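Local coordinates for malonyl CoA-acyl carrier protein transacylase (PDB 2QC3) that transfers the malonyl group from malonyl-CoA to holo acyl carrier protein, a step of fatty acid biosynthesis, at residues 64-75 with 266-274; 74-84 with 294-302. All coordinates share one frame; numbering follows the deposited sequence.

Interaction 1: residues 64-75 with 266-274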
loop_
_atom_site.group_PDB
_atom_site.type_symbol
_atom_site.label_atom_id
_atom_site.label_comp_id
_atom_site.label_asym_id
_atom_site.label_seq_id
_atom_site.Cartn_x
_atom_site.Cartn_y
_atom_site.Cartn_z
ATOM N N ILE A 64 8.790 -1.460 2.517
ATOM C CA ILE A 64 8.035 -1.468 1.269
ATOM C C ILE A 64 8.032 -0.085 0.626
ATOM O O ILE A 64 8.231 0.039 -0.584
ATOM C CB ILE A 64 6.581 -1.931 1.494
ATOM C CG1 ILE A 64 6.571 -3.417 1.858
ATOM C CG2 ILE A 64 5.738 -1.692 0.231
ATOM C CD1 ILE A 64 5.228 -3.918 2.343
ATOM N N VAL A 65 7.804 0.951 1.430
ATOM C CA VAL A 65 7.798 2.316 0.919
ATOM C C VAL A 65 9.194 2.661 0.405
ATOM O O VAL A 65 9.335 3.317 -0.625
ATOM C CB VAL A 65 7.374 3.341 2.017
ATOM C CG1 VAL A 65 7.630 4.765 1.536
ATOM C CG2 VAL A 65 5.893 3.173 2.343
ATOM N N ALA A 66 10.226 2.204 1.118
ATOM C CA ALA A 66 11.610 2.470 0.712
ATOM C C ALA A 66 11.909 1.848 -0.661
ATOM O O ALA A 66 12.503 2.489 -1.526
ATOM C CB ALA A 66 12.589 1.920 1.764
ATOM N N ALA A 67 11.496 0.602 -0.850
ATOM C CA ALA A 67 11.712 -0.093 -2.115
ATOM C C ALA A 67 10.996 0.659 -3.230
ATOM O O ALA A 67 11.548 0.873 -4.316
ATOM C CB ALA A 67 11.179 -1.514 -2.028
ATOM N N THR A 68 9.763 1.066 -2.950
ATOM C CA THR A 68 8.974 1.790 -3.933
ATOM C C THR A 68 9.605 3.096 -4.376
ATOM O O THR A 68 9.686 3.378 -5.574
ATOM C CB THR A 68 7.542 2.082 -3.424
ATOM O OG1 THR A 68 6.818 0.852 -3.339
ATOM C CG2 THR A 68 6.800 3.018 -4.392
ATOM N N LEU A 69 10.064 3.883 -3.411
ATOM C CA LEU A 69 10.654 5.167 -3.726
ATOM C C LEU A 69 12.034 5.083 -4.373
ATOM O O LEU A 69 12.405 5.968 -5.136
ATOM C CB LEU A 69 10.664 6.051 -2.471
ATOM C CG LEU A 69 9.238 6.223 -1.909
ATOM C CD1 LEU A 69 9.232 7.212 -0.743
ATOM C CD2 LEU A 69 8.301 6.703 -3.026
ATOM N N LEU A 70 12.801 4.038 -4.079
ATOM C CA LEU A 70 14.113 3.899 -4.717
ATOM C C LEU A 70 13.869 3.819 -6.221
ATOM O O LEU A 70 14.546 4.481 -7.012
ATOM C CB LEU A 70 14.821 2.622 -4.261
ATOM C CG LEU A 70 15.492 2.607 -2.889
ATOM C CD1 LEU A 70 16.012 1.210 -2.614
ATOM C CD2 LEU A 70 16.630 3.624 -2.851
ATOM N N ALA A 71 12.880 3.012 -6.598
ATOM C CA ALA A 71 12.515 2.825 -7.996
ATOM C C ALA A 71 12.014 4.137 -8.573
ATOM O O ALA A 71 12.375 4.517 -9.690
ATOM C CB ALA A 71 11.440 1.756 -8.114
ATOM N N HIS A 72 11.173 4.827 -7.812
ATOM C CA HIS A 72 10.643 6.104 -8.257
ATOM C C HIS A 72 11.762 7.125 -8.391
ATOM O O HIS A 72 11.761 7.945 -9.311
ATOM C CB HIS A 72 9.616 6.649 -7.272
ATOM C CG HIS A 72 9.290 8.091 -7.501
ATOM N ND1 HIS A 72 8.582 8.527 -8.602
ATOM C CD2 HIS A 72 9.615 9.202 -6.799
ATOM C CE1 HIS A 72 8.486 9.844 -8.566
ATOM N NE2 HIS A 72 9.104 10.278 -7.482
ATOM N N GLN A 73 12.699 7.085 -7.450
ATOM C CA GLN A 73 13.829 7.999 -7.453
ATOM C C GLN A 73 14.623 7.816 -8.734
ATOM O O GLN A 73 14.939 8.784 -9.425
ATOM C CB GLN A 73 14.739 7.726 -6.255
ATOM C CG GLN A 73 14.171 8.152 -4.918
ATOM C CD GLN A 73 13.906 9.633 -4.857
ATOM O OE1 GLN A 73 13.060 10.155 -5.585
ATOM N NE2 GLN A 73 14.632 10.328 -3.989
ATOM N N GLU A 74 14.946 6.565 -9.045
ATOM C CA GLU A 74 15.709 6.260 -10.243
ATOM C C GLU A 74 14.903 6.622 -11.477
ATOM O O GLU A 74 15.443 7.127 -12.458
ATOM C CB GLU A 74 16.079 4.777 -10.279
ATOM C CG GLU A 74 16.944 4.397 -11.468
ATOM C CD GLU A 74 18.251 5.175 -11.528
ATOM O OE1 GLU A 74 19.002 4.982 -12.504
ATOM O OE2 GLU A 74 18.534 5.974 -10.608
ATOM N N LEU A 75 13.603 6.363 -11.422
ATOM C CA LEU A 75 12.729 6.679 -12.537
ATOM C C LEU A 75 12.770 8.197 -12.725
ATOM O O LEU A 75 12.774 8.698 -13.848
ATOM C CB LEU A 75 11.305 6.195 -12.238
ATOM C CG LEU A 75 10.389 5.938 -13.440
ATOM C CD1 LEU A 75 11.063 4.966 -14.399
ATOM C CD2 LEU A 75 9.057 5.382 -12.968
ATOM N N ILE A 266 -0.258 0.633 -17.319
ATOM C CA ILE A 266 -0.197 0.453 -15.874
ATOM C C ILE A 266 1.210 0.090 -15.431
ATOM O O ILE A 266 1.820 -0.835 -15.967
ATOM C CB ILE A 266 -1.117 -0.689 -15.394
ATOM C CG1 ILE A 266 -2.557 -0.453 -15.855
ATOM C CG2 ILE A 266 -1.022 -0.817 -13.877
ATOM C CD1 ILE A 266 -3.160 0.824 -15.361
ATOM N N VAL A 267 1.721 0.810 -14.441
ATOM C CA VAL A 267 3.042 0.519 -13.919
ATOM C C VAL A 267 2.910 0.285 -12.423
ATOM O O VAL A 267 2.419 1.149 -11.688
ATOM C CB VAL A 267 4.027 1.690 -14.155
ATOM C CG1 VAL A 267 5.408 1.317 -13.622
ATOM C CG2 VAL A 267 4.097 2.029 -15.637
ATOM N N GLU A 268 3.314 -0.898 -11.977
ATOM C CA GLU A 268 3.262 -1.214 -10.561
ATOM C C GLU A 268 4.688 -1.199 -10.066
ATOM O O GLU A 268 5.570 -1.842 -10.646
ATOM C CB GLU A 268 2.623 -2.587 -10.310
ATOM C CG GLU A 268 2.836 -3.120 -8.886
ATOM C CD GLU A 268 1.902 -4.266 -8.512
ATOM O OE1 GLU A 268 1.484 -5.032 -9.404
ATOM O OE2 GLU A 268 1.593 -4.408 -7.313
ATOM N N PHE A 269 4.913 -0.438 -9.005
ATOM C CA PHE A 269 6.236 -0.315 -8.418
ATOM C C PHE A 269 6.540 -1.481 -7.485
ATOM O O PHE A 269 5.632 -2.181 -7.037
ATOM C CB PHE A 269 6.336 1.001 -7.647
ATOM C CG PHE A 269 6.433 2.208 -8.521
ATOM C CD1 PHE A 269 5.354 2.614 -9.290
ATOM C CD2 PHE A 269 7.616 2.936 -8.588
ATOM C CE1 PHE A 269 5.447 3.723 -10.114
ATOM C CE2 PHE A 269 7.718 4.049 -9.413
ATOM C CZ PHE A 269 6.633 4.443 -10.175
ATOM N N PRO A 270 7.830 -1.728 -7.210
ATOM C CA PRO A 270 8.218 -2.823 -6.315
ATOM C C PRO A 270 7.987 -2.466 -4.845
ATOM O O PRO A 270 7.907 -1.296 -4.487
ATOM C CB PRO A 270 9.702 -3.018 -6.632
ATOM C CG PRO A 270 10.141 -1.651 -7.019
ATOM C CD PRO A 270 9.010 -1.202 -7.921
ATOM N N PRO A 271 7.841 -3.481 -3.982
ATOM C CA PRO A 271 7.886 -4.891 -4.375
ATOM C C PRO A 271 6.581 -5.270 -5.072
ATOM O O PRO A 271 5.548 -5.427 -4.429
ATOM C CB PRO A 271 8.073 -5.610 -3.042
ATOM C CG PRO A 271 7.342 -4.717 -2.078
ATOM C CD PRO A 271 7.778 -3.342 -2.515
ATOM N N ALA A 272 6.640 -5.394 -6.395
ATOM C CA ALA A 272 5.476 -5.740 -7.202
ATOM C C ALA A 272 4.616 -6.797 -6.521
ATOM O O ALA A 272 5.124 -7.805 -6.027
ATOM C CB ALA A 272 5.924 -6.237 -8.569
ATOM N N GLY A 273 3.310 -6.556 -6.500
ATOM C CA GLY A 273 2.396 -7.493 -5.878
ATOM C C GLY A 273 1.320 -7.996 -6.821
ATOM O O GLY A 273 1.609 -8.690 -7.792
ATOM N N THR A 274 0.076 -7.631 -6.540
ATOM C CA THR A 274 -1.050 -8.063 -7.355
ATOM C C THR A 274 -1.874 -6.896 -7.896
ATOM O O THR A 274 -2.890 -7.106 -8.552
ATOM C CB THR A 274 -1.992 -8.974 -6.536
ATOM O OG1 THR A 274 -2.556 -8.221 -5.452
ATOM C CG2 THR A 274 -1.223 -10.168 -5.961
#

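Interaction 2: residues 74-84 with 294-302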
loop_
_atom_site.group_PDB
_atom_site.type_symbol
_atom_site.label_atom_id
_atom_site.label_comp_id
_atom_site.label_asym_id
_atom_site.label_seq_id
_atom_site.Cartn_x
_atom_site.Cartn_y
_atom_site.Cartn_z
ATOM N N GLU A 74 14.946 6.565 -9.045
ATOM C CA GLU A 74 15.709 6.260 -10.243
ATOM C C GLU A 74 14.903 6.622 -11.477
ATOM O O GLU A 74 15.443 7.127 -12.458
ATOM C CB GLU A 74 16.079 4.777 -10.279
ATOM C CG GLU A 74 16.944 4.397 -11.468
ATOM C CD GLU A 74 18.251 5.175 -11.528
ATOM O OE1 GLU A 74 19.002 4.982 -12.504
ATOM O OE2 GLU A 74 18.534 5.974 -10.608
ATOM N N LEU A 75 13.603 6.363 -11.422
ATOM C CA LEU A 75 12.729 6.679 -12.537
ATOM C C LEU A 75 12.770 8.197 -12.725
ATOM O O LEU A 75 12.774 8.698 -13.848
ATOM C CB LEU A 75 11.305 6.195 -12.238
ATOM C CG LEU A 75 10.389 5.938 -13.440
ATOM C CD1 LEU A 75 11.063 4.966 -14.399
ATOM C CD2 LEU A 75 9.057 5.382 -12.968
ATOM N N ALA A 76 12.825 8.923 -11.613
ATOM C CA ALA A 76 12.881 10.379 -11.648
ATOM C C ALA A 76 14.231 10.836 -12.192
ATOM O O ALA A 76 14.323 11.840 -12.901
ATOM C CB ALA A 76 12.671 10.943 -10.248
ATOM N N ARG A 77 15.273 10.087 -11.852
ATOM C CA ARG A 77 16.627 10.400 -12.280
ATOM C C ARG A 77 16.775 10.347 -13.801
ATOM O O ARG A 77 17.296 11.281 -14.411
ATOM C CB ARG A 77 17.612 9.430 -11.618
ATOM C CG ARG A 77 19.080 9.795 -11.779
ATOM C CD ARG A 77 19.966 8.803 -11.027
ATOM N NE ARG A 77 21.390 9.119 -11.135
ATOM C CZ ARG A 77 21.963 10.209 -10.629
ATOM N NH1 ARG A 77 21.235 11.104 -9.971
ATOM N NH2 ARG A 77 23.266 10.405 -10.780
ATOM N N ARG A 78 16.307 9.263 -14.412
ATOM C CA ARG A 78 16.408 9.104 -15.859
ATOM C C ARG A 78 15.361 9.908 -16.628
ATOM O O ARG A 78 15.356 9.912 -17.857
ATOM C CB ARG A 78 16.282 7.628 -16.234
ATOM C CG ARG A 78 17.265 6.725 -15.526
ATOM C CD ARG A 78 16.950 5.273 -15.812
ATOM N NE ARG A 78 17.902 4.373 -15.173
ATOM C CZ ARG A 78 17.819 3.050 -15.225
ATOM N NH1 ARG A 78 16.824 2.475 -15.887
ATOM N NH2 ARG A 78 18.729 2.302 -14.616
ATOM N N CYS A 79 14.471 10.577 -15.904
ATOM C CA CYS A 79 13.424 11.386 -16.526
ATOM C C CYS A 79 12.596 10.608 -17.556
ATOM O O CYS A 79 11.970 11.206 -18.430
ATOM C CB CYS A 79 14.044 12.614 -17.202
ATOM S SG CYS A 79 15.009 13.680 -16.104
ATOM N N VAL A 80 12.583 9.283 -17.443
ATOM C CA VAL A 80 11.844 8.433 -18.375
ATOM C C VAL A 80 10.383 8.841 -18.543
ATOM O O VAL A 80 9.824 8.727 -19.632
ATOM C CB VAL A 80 11.893 6.948 -17.934
ATOM C CG1 VAL A 80 11.062 6.092 -18.871
ATOM C CG2 VAL A 80 13.325 6.466 -17.905
ATOM N N LEU A 81 9.763 9.316 -17.468
ATOM C CA LEU A 81 8.364 9.717 -17.531
ATOM C C LEU A 81 8.163 11.227 -17.550
ATOM O O LEU A 81 7.032 11.705 -17.490
ATOM C CB LEU A 81 7.590 9.110 -16.358
ATOM C CG LEU A 81 7.604 7.581 -16.284
ATOM C CD1 LEU A 81 6.779 7.125 -15.092
ATOM C CD2 LEU A 81 7.059 6.989 -17.582
ATOM N N ALA A 82 9.258 11.981 -17.620
ATOM C CA ALA A 82 9.158 13.438 -17.661
ATOM C C ALA A 82 8.412 13.815 -18.915
ATOM O O ALA A 82 8.864 13.532 -20.019
ATOM C CB ALA A 82 10.523 14.073 -17.712
ATOM N N GLY A 83 7.270 14.458 -18.758
ATOM C CA GLY A 83 6.538 14.869 -19.934
ATOM C C GLY A 83 5.283 14.074 -20.183
ATOM O O GLY A 83 4.481 14.443 -21.036
ATOM N N LYS A 84 5.106 12.997 -19.424
ATOM C CA LYS A 84 3.939 12.132 -19.570
ATOM C C LYS A 84 2.967 12.273 -18.401
ATOM O O LYS A 84 3.376 12.267 -17.242
ATOM C CB LYS A 84 4.393 10.676 -19.674
ATOM C CG LYS A 84 5.376 10.419 -20.801
ATOM C CD LYS A 84 5.921 9.006 -20.734
ATOM C CE LYS A 84 6.931 8.750 -21.837
ATOM N NZ LYS A 84 7.542 7.397 -21.717
ATOM N N PRO A 294 15.772 -2.762 -11.830
ATOM C CA PRO A 294 16.159 -1.541 -12.540
ATOM C C PRO A 294 16.151 -1.739 -14.051
ATOM O O PRO A 294 15.996 -0.784 -14.811
ATOM C CB PRO A 294 17.560 -1.267 -12.004
ATOM C CG PRO A 294 17.482 -1.787 -10.615
ATOM C CD PRO A 294 16.762 -3.094 -10.791
ATOM N N ALA A 295 16.319 -2.987 -14.478
ATOM C CA ALA A 295 16.335 -3.322 -15.897
ATOM C C ALA A 295 14.944 -3.195 -16.504
ATOM O O ALA A 295 14.715 -3.600 -17.643
ATOM C CB ALA A 295 16.860 -4.739 -16.095
ATOM N N ASP A 296 14.016 -2.634 -15.739
ATOM C CA ASP A 296 12.651 -2.457 -16.211
ATOM C C ASP A 296 12.321 -0.980 -16.357
ATOM O O ASP A 296 11.433 -0.608 -17.120
ATOM C CB ASP A 296 11.671 -3.106 -15.234
ATOM C CG ASP A 296 11.824 -4.610 -15.170
ATOM O OD1 ASP A 296 11.209 -5.234 -14.281
ATOM O OD2 ASP A 296 12.555 -5.169 -16.014
ATOM N N LEU A 297 13.049 -0.137 -15.634
ATOM C CA LEU A 297 12.807 1.299 -15.684
ATOM C C LEU A 297 13.121 1.918 -17.045
ATOM O O LEU A 297 13.095 3.138 -17.203
ATOM C CB LEU A 297 13.608 1.999 -14.581
ATOM C CG LEU A 297 13.262 1.539 -13.159
ATOM C CD1 LEU A 297 13.970 2.421 -12.144
ATOM C CD2 LEU A 297 11.757 1.610 -12.945
ATOM N N ASP A 298 13.407 1.071 -18.028
ATOM C CA ASP A 298 13.712 1.536 -19.378
ATOM C C ASP A 298 12.464 1.491 -20.252
ATOM O O ASP A 298 11.996 2.516 -20.747
ATOM C CB ASP A 298 14.796 0.659 -20.006
ATOM C CG ASP A 298 14.466 -0.820 -19.927
ATOM O OD1 ASP A 298 14.331 -1.340 -18.800
ATOM O OD2 ASP A 298 14.338 -1.461 -20.990
ATOM N N GLU A 299 11.936 0.286 -20.433
ATOM C CA GLU A 299 10.748 0.057 -21.246
ATOM C C GLU A 299 9.625 1.046 -20.957
ATOM O O GLU A 299 8.845 1.386 -21.846
ATOM C CB GLU A 299 10.236 -1.364 -21.016
ATOM C CG GLU A 299 8.965 -1.705 -21.775
ATOM C CD GLU A 299 9.184 -1.795 -23.271
ATOM O OE1 GLU A 299 9.582 -0.782 -23.883
ATOM O OE2 GLU A 299 8.956 -2.886 -23.834
ATOM N N LEU A 300 9.545 1.503 -19.712
ATOM C CA LEU A 300 8.502 2.438 -19.310
ATOM C C LEU A 300 8.381 3.633 -20.254
ATOM O O LEU A 300 7.290 4.170 -20.445
ATOM C CB LEU A 300 8.758 2.922 -17.880
ATOM C CG LEU A 300 8.880 1.821 -16.820
ATOM C CD1 LEU A 300 8.966 2.459 -15.443
ATOM C CD2 LEU A 300 7.681 0.884 -16.891
ATOM N N ALA A 301 9.497 4.041 -20.846
ATOM C CA ALA A 301 9.497 5.169 -21.771
ATOM C C ALA A 301 8.698 4.828 -23.027
ATOM O O ALA A 301 7.745 5.525 -23.381
ATOM C CB ALA A 301 10.926 5.537 -22.148
ATOM N N ASN A 302 9.092 3.751 -23.695
ATOM C CA ASN A 302 8.417 3.317 -24.911
ATOM C C ASN A 302 6.983 2.896 -24.611
ATOM O O ASN A 302 6.057 3.516 -25.174
ATOM C CB ASN A 302 9.178 2.150 -25.544
ATOM C CG ASN A 302 10.632 2.482 -25.817
ATOM O OD1 ASN A 302 11.409 2.731 -24.895
ATOM N ND2 ASN A 302 11.008 2.493 -27.091
#

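Interaction 1: residues 64-75 with 266-274
Thr-68 of helix 57-77 and Pro-270 of the turn after strand 263-268 lie closest, with their CA atoms 5.2 Å apart. Strand pairing ends at Glu-268, and Phe-269, Pro-270 and Pro-271 then run past one side of the helix. The peptide bond between the two prolines is cis. One hydrogen bond joins the segments: Thr-68 OG1 donates to Pro-270 O at 2.7 Å. The C=O...donor angle is 157°, and the hydroxyl is tilted 19° from the carbonyl plane. The torsion of Thr-68 (chi1 -69°) sets OG1 beside its own backbone N and turns CG2 to Phe-269 CB. Pro-271 CD touches both Ile-64 CG2 (3.8 Å) and Ala-67 CB. Pro-270 lays CG and CD against Ala-71 CB.

Phe-269 covers the next turn of the helix. Its CE2 edge meets His-72, with CE2 3.8 Å from His-72 CA. Phe-269 CZ reaches Leu-75 CD2 at 3.8 Å, and Phe-269 CD2 comes near Ala-71 CB. On strand 2-7, Leu-5 also touches this ring. Off the helix, Glu-268 OE2 accepts a hydrogen bond from Gly-273 N from above its carboxylate plane, which ties the turn back to the strand end. The arrangement is a helix packed on the loop that leaves the C-terminal end of a parallel-sheet strand, within the alpha/beta core of the FabD acyltransferase fold.

Interaction 2: residues 74-84 with 294-302
This is a partly buried, mainly apolar contact at the periphery of the fold. The C-terminal tail packs on the end of helix 57-77 and the turns that follow it. Leu-297 is central. Its CD1 lies 3.6 Å from Glu-74 CG, and its CD2 meets Leu-75 CD1. Leu-75 CD1 also faces Leu-300 CD1, with the two side chains crossing at about a right angle. Further on, Val-80 puts CG1, anti to its backbone N (chi1 177°), against Leu-300 CB and the backbone of Ala-301. Its CG2 sits 3.4 Å from Leu-297 O.

Polar groups flank the leucines. Arg-78 NE forms a salt bridge with Glu-74 OE1 at 3.0 Å, on the anti side but out of the carboxylate plane, and bent. This probably helps to hold the guanidinium across Leu-297, with NH1 3.5 Å from Leu-297 CB. The extended Lys-84 chain hydrogen-bonds through NZ to Ala-301 O; the modelled 2.5 Å is suspiciously short, so its exact geometry is doubtful. A weak bond from NZ to Val-80 O stays within the turns. Trp-21 touches Pro-294 and Leu-297. Leu-297 also meets Val-291, just after strand 288-290, and Glu-299 ties the tail to that strand by a salt bridge to Arg-289.

How the interactions relate
Interactions 1 and 2 follow one another along helix 57-77, with centres about 12 Å apart. Leu-75 takes part in both: CD2 meets the Phe-269 ring in interaction 1, while CD1 and, less closely, CD2 meet Leu-300 in interaction 2. The two also touch directly. Ala-71 O lies 3.6 Å from Leu-297 CD1, and Val-267 CG2 lies 4.0 Å from Leu-300 CD2, so the packing is continuous. Interaction 1 is the nearer to the probable catalytic residues. The side chain of Ile-64 is about 8 Å from that of Ser-92 and about 11 Å from that of His-195. Interaction 2 lies at the far end of the helix, away from them.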